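Local coordinates for protein Myo-inositol 2-dehydrogenase (Lactobacillus plantarum WCFS1, PDB 3CEA) that probably catalyses the NAD-dependent oxidation of myo-inositol at its 2-hydroxyl group, with a Rossmann-fold domain that binds the dinucleotide, at residues I153-G158 / E253-G258; G160-S165 / G242-A247; P202-G207 / Q229-D234; G207-I212 / Q334-G339. All coordinates share one frame; numbering follows the deposited sequence.

Contact 1 of 4, residues I153-G158 / E253-G258; sequences IIYMRG and ELEVMG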
loop_
_atom_site.group_PDB
_atom_site.type_symbol
_atom_site.label_atom_id
_atom_site.label_comp_id
_atom_site.label_asym_id
_atom_site.label_seq_id
_atom_site.Cartn_x
_atom_site.Cartn_y
_atom_site.Cartn_z
ATOM N N ILE A 153 3.847 19.587 16.089
ATOM C CA ILE A 153 4.678 19.376 14.903
ATOM C C ILE A 153 6.154 19.521 15.265
ATOM O O ILE A 153 6.535 20.449 15.983
ATOM C CB ILE A 153 4.310 20.372 13.771
ATOM C CG1 ILE A 153 2.841 20.207 13.371
ATOM C CG2 ILE A 153 5.217 20.183 12.556
ATOM C CD1 ILE A 153 2.197 21.476 12.858
ATOM N N ILE A 154 6.976 18.592 14.784
ATOM C CA ILE A 154 8.423 18.680 14.987
ATOM C C ILE A 154 9.194 18.811 13.669
ATOM O O ILE A 154 10.281 19.390 13.637
ATOM C CB ILE A 154 8.983 17.508 15.865
ATOM C CG1 ILE A 154 8.794 16.149 15.183
ATOM C CG2 ILE A 154 8.350 17.527 17.265
ATOM C CD1 ILE A 154 9.306 14.965 15.987
ATOM N N TYR A 155 8.619 18.288 12.588
ATOM C CA TYR A 155 9.296 18.246 11.291
ATOM C C TYR A 155 8.317 18.113 10.134
ATOM O O TYR A 155 7.301 17.424 10.242
ATOM C CB TYR A 155 10.312 17.096 11.252
ATOM C CG TYR A 155 10.957 16.876 9.901
ATOM C CD1 TYR A 155 12.061 17.629 9.503
ATOM C CD2 TYR A 155 10.466 15.910 9.023
ATOM C CE1 TYR A 155 12.658 17.433 8.264
ATOM C CE2 TYR A 155 11.053 15.705 7.777
ATOM C CZ TYR A 155 12.151 16.471 7.407
ATOM O OH TYR A 155 12.749 16.271 6.185
HETATM N N MSE A 156 8.641 18.767 9.022
HETATM C CA MSE A 156 7.823 18.702 7.818
HETATM C C MSE A 156 8.685 18.521 6.579
HETATM O O MSE A 156 9.784 19.066 6.487
HETATM C CB MSE A 156 6.944 19.947 7.680
HETATM C CG MSE A 156 5.912 20.100 8.798
HETATM SE SE MSE A 156 4.657 21.541 8.497
HETATM C CE MSE A 156 3.819 20.903 6.841
ATOM N N ARG A 157 8.175 17.749 5.627
ATOM C CA ARG A 157 8.913 17.453 4.410
ATOM C C ARG A 157 8.009 17.629 3.201
ATOM O O ARG A 157 6.956 16.999 3.103
ATOM C CB ARG A 157 9.480 16.035 4.474
ATOM C CG ARG A 157 10.400 15.664 3.326
ATOM C CD ARG A 157 11.057 14.307 3.561
ATOM N NE ARG A 157 10.103 13.264 3.950
ATOM C CZ ARG A 157 9.338 12.578 3.100
ATOM N NH1 ARG A 157 9.395 12.817 1.790
ATOM N NH2 ARG A 157 8.506 11.650 3.564
ATOM N N GLY A 158 8.424 18.505 2.291
ATOM C CA GLY A 158 7.676 18.774 1.075
ATOM C C GLY A 158 8.449 18.349 -0.152
ATOM O O GLY A 158 9.603 18.741 -0.333
ATOM N N GLU A 253 4.190 15.543 -2.345
ATOM C CA GLU A 253 4.175 14.820 -1.093
ATOM C C GLU A 253 4.426 15.781 0.059
ATOM O O GLU A 253 5.318 16.632 -0.015
ATOM C CB GLU A 253 5.261 13.741 -1.143
ATOM C CG GLU A 253 5.229 12.694 -0.041
ATOM C CD GLU A 253 6.445 11.765 -0.090
ATOM O OE1 GLU A 253 7.165 11.758 -1.119
ATOM O OE2 GLU A 253 6.683 11.043 0.901
ATOM N N LEU A 254 3.623 15.654 1.111
ATOM C CA LEU A 254 3.843 16.398 2.344
ATOM C C LEU A 254 3.789 15.466 3.545
ATOM O O LEU A 254 2.815 14.731 3.734
ATOM C CB LEU A 254 2.822 17.529 2.507
ATOM C CG LEU A 254 3.057 18.530 3.650
ATOM C CD1 LEU A 254 4.299 19.389 3.408
ATOM C CD2 LEU A 254 1.840 19.419 3.852
ATOM N N GLU A 255 4.846 15.506 4.350
ATOM C CA GLU A 255 4.909 14.731 5.579
ATOM C C GLU A 255 4.942 15.666 6.775
ATOM O O GLU A 255 5.845 16.491 6.902
ATOM C CB GLU A 255 6.141 13.824 5.587
ATOM C CG GLU A 255 6.333 13.039 6.880
ATOM C CD GLU A 255 7.691 12.383 6.958
ATOM O OE1 GLU A 255 7.900 11.353 6.282
ATOM O OE2 GLU A 255 8.553 12.902 7.695
ATOM N N VAL A 256 3.949 15.541 7.644
ATOM C CA VAL A 256 3.949 16.288 8.887
ATOM C C VAL A 256 4.243 15.326 10.033
ATOM O O VAL A 256 3.407 14.501 10.410
ATOM C CB VAL A 256 2.642 17.068 9.118
ATOM C CG1 VAL A 256 2.847 18.108 10.204
ATOM C CG2 VAL A 256 2.186 17.750 7.829
HETATM N N MSE A 257 5.455 15.440 10.562
HETATM C CA MSE A 257 5.947 14.557 11.601
HETATM C C MSE A 257 5.734 15.212 12.961
HETATM O O MSE A 257 6.351 16.233 13.268
HETATM C CB MSE A 257 7.428 14.266 11.355
HETATM C CG MSE A 257 7.992 13.120 12.158
HETATM SE SE MSE A 257 9.927 13.167 12.242
HETATM C CE MSE A 257 10.334 12.530 10.457
ATOM N N GLY A 258 4.846 14.632 13.763
ATOM C CA GLY A 258 4.506 15.179 15.076
ATOM C C GLY A 258 5.060 14.392 16.248
ATOM O O GLY A 258 5.792 13.416 16.067
#
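R157 reaches across to E255 and E253 in a salt-bridge network. It lies on an antiparallel strand pair of the mixed sheet in the GFO/IDH/MocA C-terminal domain. R157 NH2 is 2.8 Å from E255 OE1 and 3.3 Å from E253 OE2. Both oxygens sit at the guanidinium edge, near its plane, yet each carboxylate is approached from above its own plane. The R157 chain bends at chi3 (49°), which carries NH2 over to the glutamates. A leucine here would probably leave E255 and E253 without the charge that joins them.

M257 and M156 are selenomethionines. On the face of R157, M257 CE touches Y155 CD2 at 3.7 Å, and M257 SE lies obliquely to the ring, a Met-aromatic contact. On the other face, M156 CE packs against L254 CD1 and, at 3.7 Å, V256 CG2.

E255 OE1 also pairs with R264, and Y155 OH bonds to T239. R264 of the second subunit pairs with E253 OE1, and Y159 of that subunit bonds to R157 NE and E255 OE2. I154 and Y155 both face M257, a classic beta bulge. M257 O takes two amides there, I154 N at 2.9 Å and Y155 N at 3.1 Å.

Contact 2 of 4, residues G160-S165 / G242-A247; sequences GIDPIS and GGRHAA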
loop_
_atom_site.group_PDB
_atom_site.type_symbol
_atom_site.label_atom_id
_atom_site.label_comp_id
_atom_site.label_asym_id
_atom_site.label_seq_id
_atom_site.Cartn_x
_atom_site.Cartn_y
_atom_site.Cartn_z
ATOM N N GLY A 160 8.118 18.219 -4.409
ATOM C CA GLY A 160 7.439 18.713 -5.600
ATOM C C GLY A 160 8.283 18.406 -6.818
ATOM O O GLY A 160 9.109 19.222 -7.235
ATOM N N ILE A 161 8.085 17.216 -7.377
ATOM C CA ILE A 161 8.905 16.735 -8.491
ATOM C C ILE A 161 8.059 16.410 -9.722
ATOM O O ILE A 161 7.130 15.601 -9.657
ATOM C CB ILE A 161 9.797 15.515 -8.085
ATOM C CG1 ILE A 161 10.731 15.873 -6.923
ATOM C CG2 ILE A 161 10.664 15.065 -9.234
ATOM C CD1 ILE A 161 10.205 15.495 -5.564
ATOM N N ASP A 162 8.386 17.073 -10.829
ATOM C CA ASP A 162 7.777 16.818 -12.135
ATOM C C ASP A 162 8.334 15.528 -12.747
ATOM O O ASP A 162 9.434 15.102 -12.388
ATOM C CB ASP A 162 8.051 17.989 -13.087
ATOM C CG ASP A 162 7.149 19.187 -12.837
ATOM O OD1 ASP A 162 6.254 19.119 -11.965
ATOM O OD2 ASP A 162 7.336 20.213 -13.528
ATOM N N PRO A 163 7.573 14.897 -13.664
ATOM C CA PRO A 163 8.085 13.730 -14.388
ATOM C C PRO A 163 8.986 14.095 -15.567
ATOM O O PRO A 163 8.920 15.217 -16.067
ATOM C CB PRO A 163 6.812 13.049 -14.891
ATOM C CG PRO A 163 5.839 14.156 -15.057
ATOM C CD PRO A 163 6.184 15.218 -14.050
ATOM N N ILE A 164 9.803 13.136 -16.008
ATOM C CA ILE A 164 10.737 13.320 -17.132
ATOM C C ILE A 164 10.037 13.746 -18.434
ATOM O O ILE A 164 10.632 14.436 -19.272
ATOM C CB ILE A 164 11.589 12.037 -17.387
ATOM C CG1 ILE A 164 12.387 11.652 -16.134
ATOM C CG2 ILE A 164 12.537 12.227 -18.582
ATOM C CD1 ILE A 164 12.969 10.236 -16.164
ATOM N N SER A 165 8.782 13.332 -18.599
ATOM C CA SER A 165 7.982 13.697 -19.769
ATOM C C SER A 165 7.734 15.204 -19.849
ATOM O O SER A 165 7.518 15.748 -20.935
ATOM C CB SER A 165 6.649 12.944 -19.764
ATOM O OG SER A 165 5.889 13.257 -18.608
ATOM N N GLY A 242 12.492 20.222 -4.679
ATOM C CA GLY A 242 11.925 20.519 -5.982
ATOM C C GLY A 242 12.731 19.795 -7.036
ATOM O O GLY A 242 13.959 19.876 -7.047
ATOM N N GLY A 243 12.038 19.082 -7.917
ATOM C CA GLY A 243 12.687 18.312 -8.971
ATOM C C GLY A 243 11.893 18.310 -10.258
ATOM O O GLY A 243 10.730 18.729 -10.280
ATOM N N ARG A 244 12.528 17.835 -11.329
ATOM C CA ARG A 244 11.939 17.847 -12.666
ATOM C C ARG A 244 12.252 16.575 -13.467
ATOM O O ARG A 244 12.076 16.554 -14.687
ATOM C CB ARG A 244 12.430 19.073 -13.453
ATOM C CG ARG A 244 12.433 20.376 -12.667
ATOM C CD ARG A 244 12.135 21.550 -13.564
ATOM N NE ARG A 244 11.849 22.763 -12.800
ATOM C CZ ARG A 244 10.643 23.123 -12.363
ATOM N NH1 ARG A 244 9.577 22.364 -12.601
ATOM N NH2 ARG A 244 10.501 24.252 -11.682
ATOM N N HIS A 245 12.700 15.520 -12.789
ATOM C CA HIS A 245 13.191 14.329 -13.483
ATOM C C HIS A 245 12.771 12.986 -12.866
ATOM O O HIS A 245 13.535 12.017 -12.901
ATOM C CB HIS A 245 14.716 14.397 -13.602
ATOM C CG HIS A 245 15.234 14.012 -14.952
ATOM N ND1 HIS A 245 15.632 12.729 -15.260
ATOM C CD2 HIS A 245 15.421 14.744 -16.076
ATOM C CE1 HIS A 245 16.045 12.687 -16.516
ATOM N NE2 HIS A 245 15.925 13.897 -17.033
ATOM N N ALA A 246 11.558 12.922 -12.315
ATOM C CA ALA A 246 11.012 11.656 -11.821
ATOM C C ALA A 246 10.562 10.766 -12.980
ATOM O O ALA A 246 10.023 11.256 -13.978
ATOM C CB ALA A 246 9.863 11.896 -10.852
ATOM N N ALA A 247 10.791 9.462 -12.839
ATOM C CA ALA A 247 10.412 8.486 -13.858
ATOM C C ALA A 247 8.956 8.027 -13.734
ATOM O O ALA A 247 8.298 7.782 -14.746
ATOM C CB ALA A 247 11.352 7.291 -13.825
HETATM O O HOH W 1 10.027 17.907 -15.768
#
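I164 lies over one face of the H245 imidazole in a CH-pi contact. I164 CG1 is 3.8 Å from the ring centroid and 23° off the normal, shifted toward the rim on the ND1 side. It stands anti to the carbonyl carbon of I164 (chi1 -58°), which lays it over the ring. H245 ND1 itself bonds to S259 O of the second subunit. The other flat pair is D162 and R244. D162 OD2 meets R244 NH1 at 3.2 Å, at the guanidinium edge and near its plane, in a salt bridge. The two side chains run side by side, with their planes turned 59° apart. R244 has a second acid partner, D185, on its NH2, and a cation-pi contact with F170. The side chain of D162 is about 8 Å from the bound NAD.

These groups stand where two neighbouring parallel strands of the mixed sheet end, 153-163 and 237-243. Segment 242-247 turns a corner at R244, and a beta bulge shifts the register by one. D162 bridges the corner: its N bonds to G243 O and its O accepts A246 N at 3.0 Å. I161 CG1 lies 3.7 Å from G243 CA, where a CB would collide with it. I161 CG2 touches A246 CB at 3.6 Å. Beyond the corner, I164 N bonds to A246 O at 2.8 Å. One water donates to both P163 O and R244 O, 2.7 Å from the latter.

Contact 3 of 4, residues P202-G207 / Q229-D234; sequences PVQAYG and QLKMSD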
loop_
_atom_site.group_PDB
_atom_site.type_symbol
_atom_site.label_atom_id
_atom_site.label_comp_id
_atom_site.label_asym_id
_atom_site.label_seq_id
_atom_site.Cartn_x
_atom_site.Cartn_y
_atom_site.Cartn_z
ATOM N N PRO A 202 10.191 30.642 8.822
ATOM C CA PRO A 202 11.590 30.213 8.799
ATOM C C PRO A 202 12.537 31.353 9.159
ATOM O O PRO A 202 12.333 32.490 8.724
ATOM C CB PRO A 202 11.815 29.797 7.339
ATOM C CG PRO A 202 10.464 29.694 6.735
ATOM C CD PRO A 202 9.611 30.663 7.471
ATOM N N VAL A 203 13.563 31.044 9.948
ATOM C CA VAL A 203 14.571 32.036 10.328
ATOM C C VAL A 203 15.931 31.776 9.670
ATOM O O VAL A 203 16.798 32.651 9.661
ATOM C CB VAL A 203 14.728 32.146 11.869
ATOM C CG1 VAL A 203 13.425 32.619 12.502
ATOM C CG2 VAL A 203 15.183 30.821 12.477
ATOM N N GLN A 204 16.100 30.579 9.112
ATOM C CA GLN A 204 17.373 30.158 8.528
ATOM C C GLN A 204 17.153 29.126 7.430
ATOM O O GLN A 204 16.295 28.254 7.553
ATOM C CB GLN A 204 18.284 29.580 9.615
ATOM C CG GLN A 204 19.754 29.489 9.238
ATOM C CD GLN A 204 20.615 29.042 10.400
ATOM O OE1 GLN A 204 20.576 27.882 10.814
ATOM N NE2 GLN A 204 21.404 29.964 10.932
ATOM N N ALA A 205 17.944 29.227 6.364
ATOM C CA ALA A 205 17.818 28.335 5.218
ATOM C C ALA A 205 19.163 27.822 4.720
ATOM O O ALA A 205 20.138 28.575 4.612
ATOM C CB ALA A 205 17.069 29.023 4.085
ATOM N N TYR A 206 19.194 26.526 4.427
ATOM C CA TYR A 206 20.322 25.886 3.775
ATOM C C TYR A 206 19.807 25.246 2.504
ATOM O O TYR A 206 18.943 24.367 2.556
ATOM C CB TYR A 206 20.943 24.831 4.686
ATOM C CG TYR A 206 22.135 24.091 4.101
ATOM C CD1 TYR A 206 23.208 24.781 3.534
ATOM C CD2 TYR A 206 22.200 22.698 4.145
ATOM C CE1 TYR A 206 24.304 24.100 3.007
ATOM C CE2 TYR A 206 23.295 22.009 3.637
ATOM C CZ TYR A 206 24.342 22.714 3.066
ATOM O OH TYR A 206 25.422 22.034 2.553
ATOM N N GLY A 207 20.325 25.702 1.369
ATOM C CA GLY A 207 19.904 25.191 0.072
ATOM C C GLY A 207 21.043 24.571 -0.710
ATOM O O GLY A 207 22.175 25.050 -0.661
ATOM N N GLN A 229 16.874 22.868 3.602
ATOM C CA GLN A 229 16.529 22.631 4.996
ATOM C C GLN A 229 16.278 23.973 5.673
ATOM O O GLN A 229 16.973 24.952 5.387
ATOM C CB GLN A 229 17.622 21.847 5.719
ATOM C CG GLN A 229 17.205 21.335 7.100
ATOM C CD GLN A 229 18.171 20.323 7.674
ATOM O OE1 GLN A 229 18.417 19.276 7.076
ATOM N NE2 GLN A 229 18.715 20.624 8.847
ATOM N N LEU A 230 15.281 24.012 6.560
ATOM C CA LEU A 230 14.842 25.257 7.186
ATOM C C LEU A 230 14.710 25.151 8.702
ATOM O O LEU A 230 14.252 24.139 9.234
ATOM C CB LEU A 230 13.499 25.726 6.602
ATOM C CG LEU A 230 13.249 25.847 5.091
ATOM C CD1 LEU A 230 11.765 26.064 4.831
ATOM C CD2 LEU A 230 14.061 26.964 4.445
ATOM N N LYS A 231 15.110 26.217 9.386
ATOM C CA LYS A 231 14.904 26.348 10.818
ATOM C C LYS A 231 13.723 27.291 11.014
ATOM O O LYS A 231 13.734 28.412 10.500
ATOM C CB LYS A 231 16.167 26.904 11.485
ATOM C CG LYS A 231 16.156 26.851 13.003
ATOM C CD LYS A 231 17.413 27.478 13.597
ATOM C CE LYS A 231 17.423 27.342 15.119
ATOM N NZ LYS A 231 18.639 27.953 15.734
HETATM N N MSE A 232 12.699 26.832 11.729
HETATM C CA MSE A 232 11.510 27.652 11.980
HETATM C C MSE A 232 11.640 28.446 13.280
HETATM O O MSE A 232 12.454 28.116 14.146
HETATM C CB MSE A 232 10.230 26.803 11.994
HETATM C CG MSE A 232 10.041 25.897 10.780
HETATM SE SE MSE A 232 9.916 26.822 9.079
HETATM C CE MSE A 232 8.195 27.679 9.317
ATOM N N SER A 233 10.813 29.483 13.405
ATOM C CA SER A 233 10.870 30.438 14.515
ATOM C C SER A 233 10.571 29.851 15.897
ATOM O O SER A 233 10.892 30.472 16.911
ATOM C CB SER A 233 9.935 31.624 14.243
ATOM O OG SER A 233 8.599 31.197 14.020
ATOM N N ASP A 234 9.958 28.670 15.945
ATOM C CA ASP A 234 9.643 28.038 17.229
ATOM C C ASP A 234 10.110 26.584 17.336
ATOM O O ASP A 234 9.538 25.798 18.098
ATOM C CB ASP A 234 8.149 28.168 17.556
#
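P202 packs its ring against the selenomethionine side chain of M232. They meet at the end of an antiparallel strand pair, 202-210 with 225-232, in the mixed sheet of the C-terminal domain. The M232 chain folds at chi2 (-61°) and chi3 (-69°), and this brings its far end back onto the proline although its CB starts off away from it. M232 SE sits 3.7 Å from P202 CG, and M232 CE lies 3.6 Å from P202 N. The two side chains lie alongside and point the same way. P202 CG also comes within 4.3 Å of L230 CD1. A glycine in place of P202 would probably open a gap beside M232 SE and leave its chain freer to turn. I328 of helix 319-338 touches P202, and I194 and T198 of helix 182-198 touch M232.

Next to the proline, V203 and Q204 both face K231 in a classic beta bulge. V203 N makes the strong bond to K231 O, at 2.7 Å, and that of Q204 N is weak. With CG1 of V203 anti to the carbonyl carbon (chi1 -63°), V203 CG2 falls between the backbone N and that carbon, 3.4 Å from K231 O. Q204 CB meets K231 CB at 3.9 Å, and K231 then runs on fully extended. Q204 OE1 bonds to Y206 OH of the second subunit, Y206 OH to Q204 OE1 of that subunit, and Q204 NE2 to D343. On the opposite face, A205 CB touches L230 CD2 at 3.7 Å. Further along, Q229 N bonds to Y206 O at 2.8 Å.

Contact 4 of 4, residues G207-I212 / Q334-G339; sequences GLTSNI and QSANIG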
loop_
_atom_site.group_PDB
_atom_site.type_symbol
_atom_site.label_atom_id
_atom_site.label_comp_id
_atom_site.label_asym_id
_atom_site.label_seq_id
_atom_site.Cartn_x
_atom_site.Cartn_y
_atom_site.Cartn_z
ATOM N N GLY A 207 20.325 25.702 1.369
ATOM C CA GLY A 207 19.904 25.191 0.072
ATOM C C GLY A 207 21.043 24.571 -0.710
ATOM O O GLY A 207 22.175 25.050 -0.661
ATOM N N LEU A 208 20.737 23.490 -1.422
ATOM C CA LEU A 208 21.697 22.834 -2.306
ATOM C C LEU A 208 21.025 22.489 -3.625
ATOM O O LEU A 208 19.858 22.090 -3.650
ATOM C CB LEU A 208 22.273 21.573 -1.652
ATOM C CG LEU A 208 23.228 21.765 -0.468
ATOM C CD1 LEU A 208 23.376 20.473 0.322
ATOM C CD2 LEU A 208 24.588 22.269 -0.933
ATOM N N THR A 209 21.760 22.657 -4.720
ATOM C CA THR A 209 21.219 22.412 -6.052
ATOM C C THR A 209 21.949 21.288 -6.770
ATOM O O THR A 209 23.088 20.962 -6.432
ATOM C CB THR A 209 21.249 23.679 -6.930
ATOM O OG1 THR A 209 22.571 24.230 -6.942
ATOM C CG2 THR A 209 20.258 24.722 -6.417
ATOM N N SER A 210 21.278 20.705 -7.763
ATOM C CA SER A 210 21.826 19.596 -8.537
ATOM C C SER A 210 21.426 19.690 -9.996
ATOM O O SER A 210 20.283 20.032 -10.317
ATOM C CB SER A 210 21.339 18.261 -7.977
ATOM O OG SER A 210 21.901 17.171 -8.689
ATOM N N ASN A 211 22.380 19.378 -10.870
ATOM C CA ASN A 211 22.125 19.213 -12.295
ATOM C C ASN A 211 22.570 17.839 -12.794
ATOM O O ASN A 211 22.797 17.650 -13.992
ATOM C CB ASN A 211 22.811 20.320 -13.099
ATOM C CG ASN A 211 21.892 21.492 -13.388
ATOM O OD1 ASN A 211 20.689 21.321 -13.609
ATOM N ND2 ASN A 211 22.459 22.694 -13.408
ATOM N N ILE A 212 22.690 16.884 -11.875
ATOM C CA ILE A 212 23.120 15.527 -12.213
ATOM C C ILE A 212 22.144 14.852 -13.186
ATOM O O ILE A 212 22.562 14.286 -14.198
ATOM C CB ILE A 212 23.343 14.661 -10.942
ATOM C CG1 ILE A 212 24.546 15.187 -10.146
ATOM C CG2 ILE A 212 23.546 13.186 -11.305
ATOM C CD1 ILE A 212 24.699 14.587 -8.755
ATOM N N GLN A 334 19.402 31.624 -2.905
ATOM C CA GLN A 334 20.595 32.385 -2.555
ATOM C C GLN A 334 21.585 31.524 -1.777
ATOM O O GLN A 334 22.783 31.562 -2.049
ATOM C CB GLN A 334 20.222 33.624 -1.739
ATOM C CG GLN A 334 21.373 34.609 -1.536
ATOM C CD GLN A 334 21.058 35.688 -0.513
ATOM O OE1 GLN A 334 19.918 35.825 -0.063
ATOM N NE2 GLN A 334 22.072 36.463 -0.140
ATOM N N SER A 335 21.070 30.749 -0.822
ATOM C CA SER A 335 21.881 29.851 0.003
ATOM C C SER A 335 22.694 28.868 -0.837
ATOM O O SER A 335 23.861 28.605 -0.545
ATOM C CB SER A 335 20.990 29.093 0.991
ATOM O OG SER A 335 21.745 28.186 1.773
ATOM N N ALA A 336 22.059 28.343 -1.882
ATOM C CA ALA A 336 22.677 27.398 -2.802
ATOM C C ALA A 336 23.727 28.062 -3.690
ATOM O O ALA A 336 24.793 27.493 -3.927
ATOM C CB ALA A 336 21.611 26.731 -3.650
ATOM N N ASN A 337 23.421 29.266 -4.170
ATOM C CA ASN A 337 24.323 30.010 -5.044
ATOM C C ASN A 337 25.556 30.552 -4.330
ATOM O O ASN A 337 26.640 30.594 -4.913
ATOM C CB ASN A 337 23.579 31.149 -5.750
ATOM C CG ASN A 337 22.491 30.649 -6.692
ATOM O OD1 ASN A 337 22.288 29.441 -6.855
ATOM N ND2 ASN A 337 21.779 31.582 -7.311
ATOM N N ILE A 338 25.386 30.969 -3.076
ATOM C CA ILE A 338 26.500 31.518 -2.292
ATOM C C ILE A 338 27.238 30.465 -1.456
ATOM O O ILE A 338 28.305 30.740 -0.903
ATOM C CB ILE A 338 26.077 32.728 -1.403
ATOM C CG1 ILE A 338 25.151 32.290 -0.256
ATOM C CG2 ILE A 338 25.470 33.845 -2.263
ATOM C CD1 ILE A 338 24.939 33.355 0.814
ATOM N N GLY A 339 26.669 29.264 -1.373
ATOM C CA GLY A 339 27.266 28.169 -0.613
ATOM C C GLY A 339 27.391 28.477 0.866
ATOM O O GLY A 339 28.346 28.055 1.518
#
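S335 and A336 of helix 319-338 press against G207 of strand 202-210. The contact is alpha/beta packing, a helix end lying on the mixed sheet of the C-terminal domain. Axes of the short strand and helix segments come within 6.1 Å and run 70° apart.

The S335 side chain makes the polar link. Its CB lies 3.5 Å from G207 N. Its OG is turned opposite the backbone N (chi1 178°), which swings it to the strand. There OG accepts G207 N at 2.9 Å. The same hydroxyl bonds to K340 O just past the helix and weakly to A205 O. One small side chain thus ties the helix to the strand and to the chain that leaves the helix.

A336 CB touches T209 CG2 at 3.7 Å, an apolar contact, and also lies 3.5 Å from G207 O. T209 points its CB toward the helix and also meets F223. G207 brings no side chain into this close approach, and a CB on it would lie against A336 N and S335 CB. The helix is near its end here: I338 N still bonds to Q334 O, and G339 then leaves helical geometry with positive phi. Where strand and helix backbones come nearest, A336 CA makes a CA-H...O contact of 3.2 Å with G207 O.

From the N terminus, the chain first builds the Rossmann domain and then enters the mixed sheet at strand 153-163. That strand opens contact 1 and, a few residues on, contact 2. Strand 202-210 then opens contact 3 and contact 4, which share G207. Contact 3 closes first, with the shortest loop, when strand 225-232 returns. Contact 2 closes around it at 242-247, and contact 1 closes around both at 253-258. The three are nested. Contact 4 closes last, at 334-339, and crosses all of them. The nested contacts join neighbouring strands of one sheet, while contact 4 fastens the C-terminal helix 319-338 to it. All four also touch the second subunit.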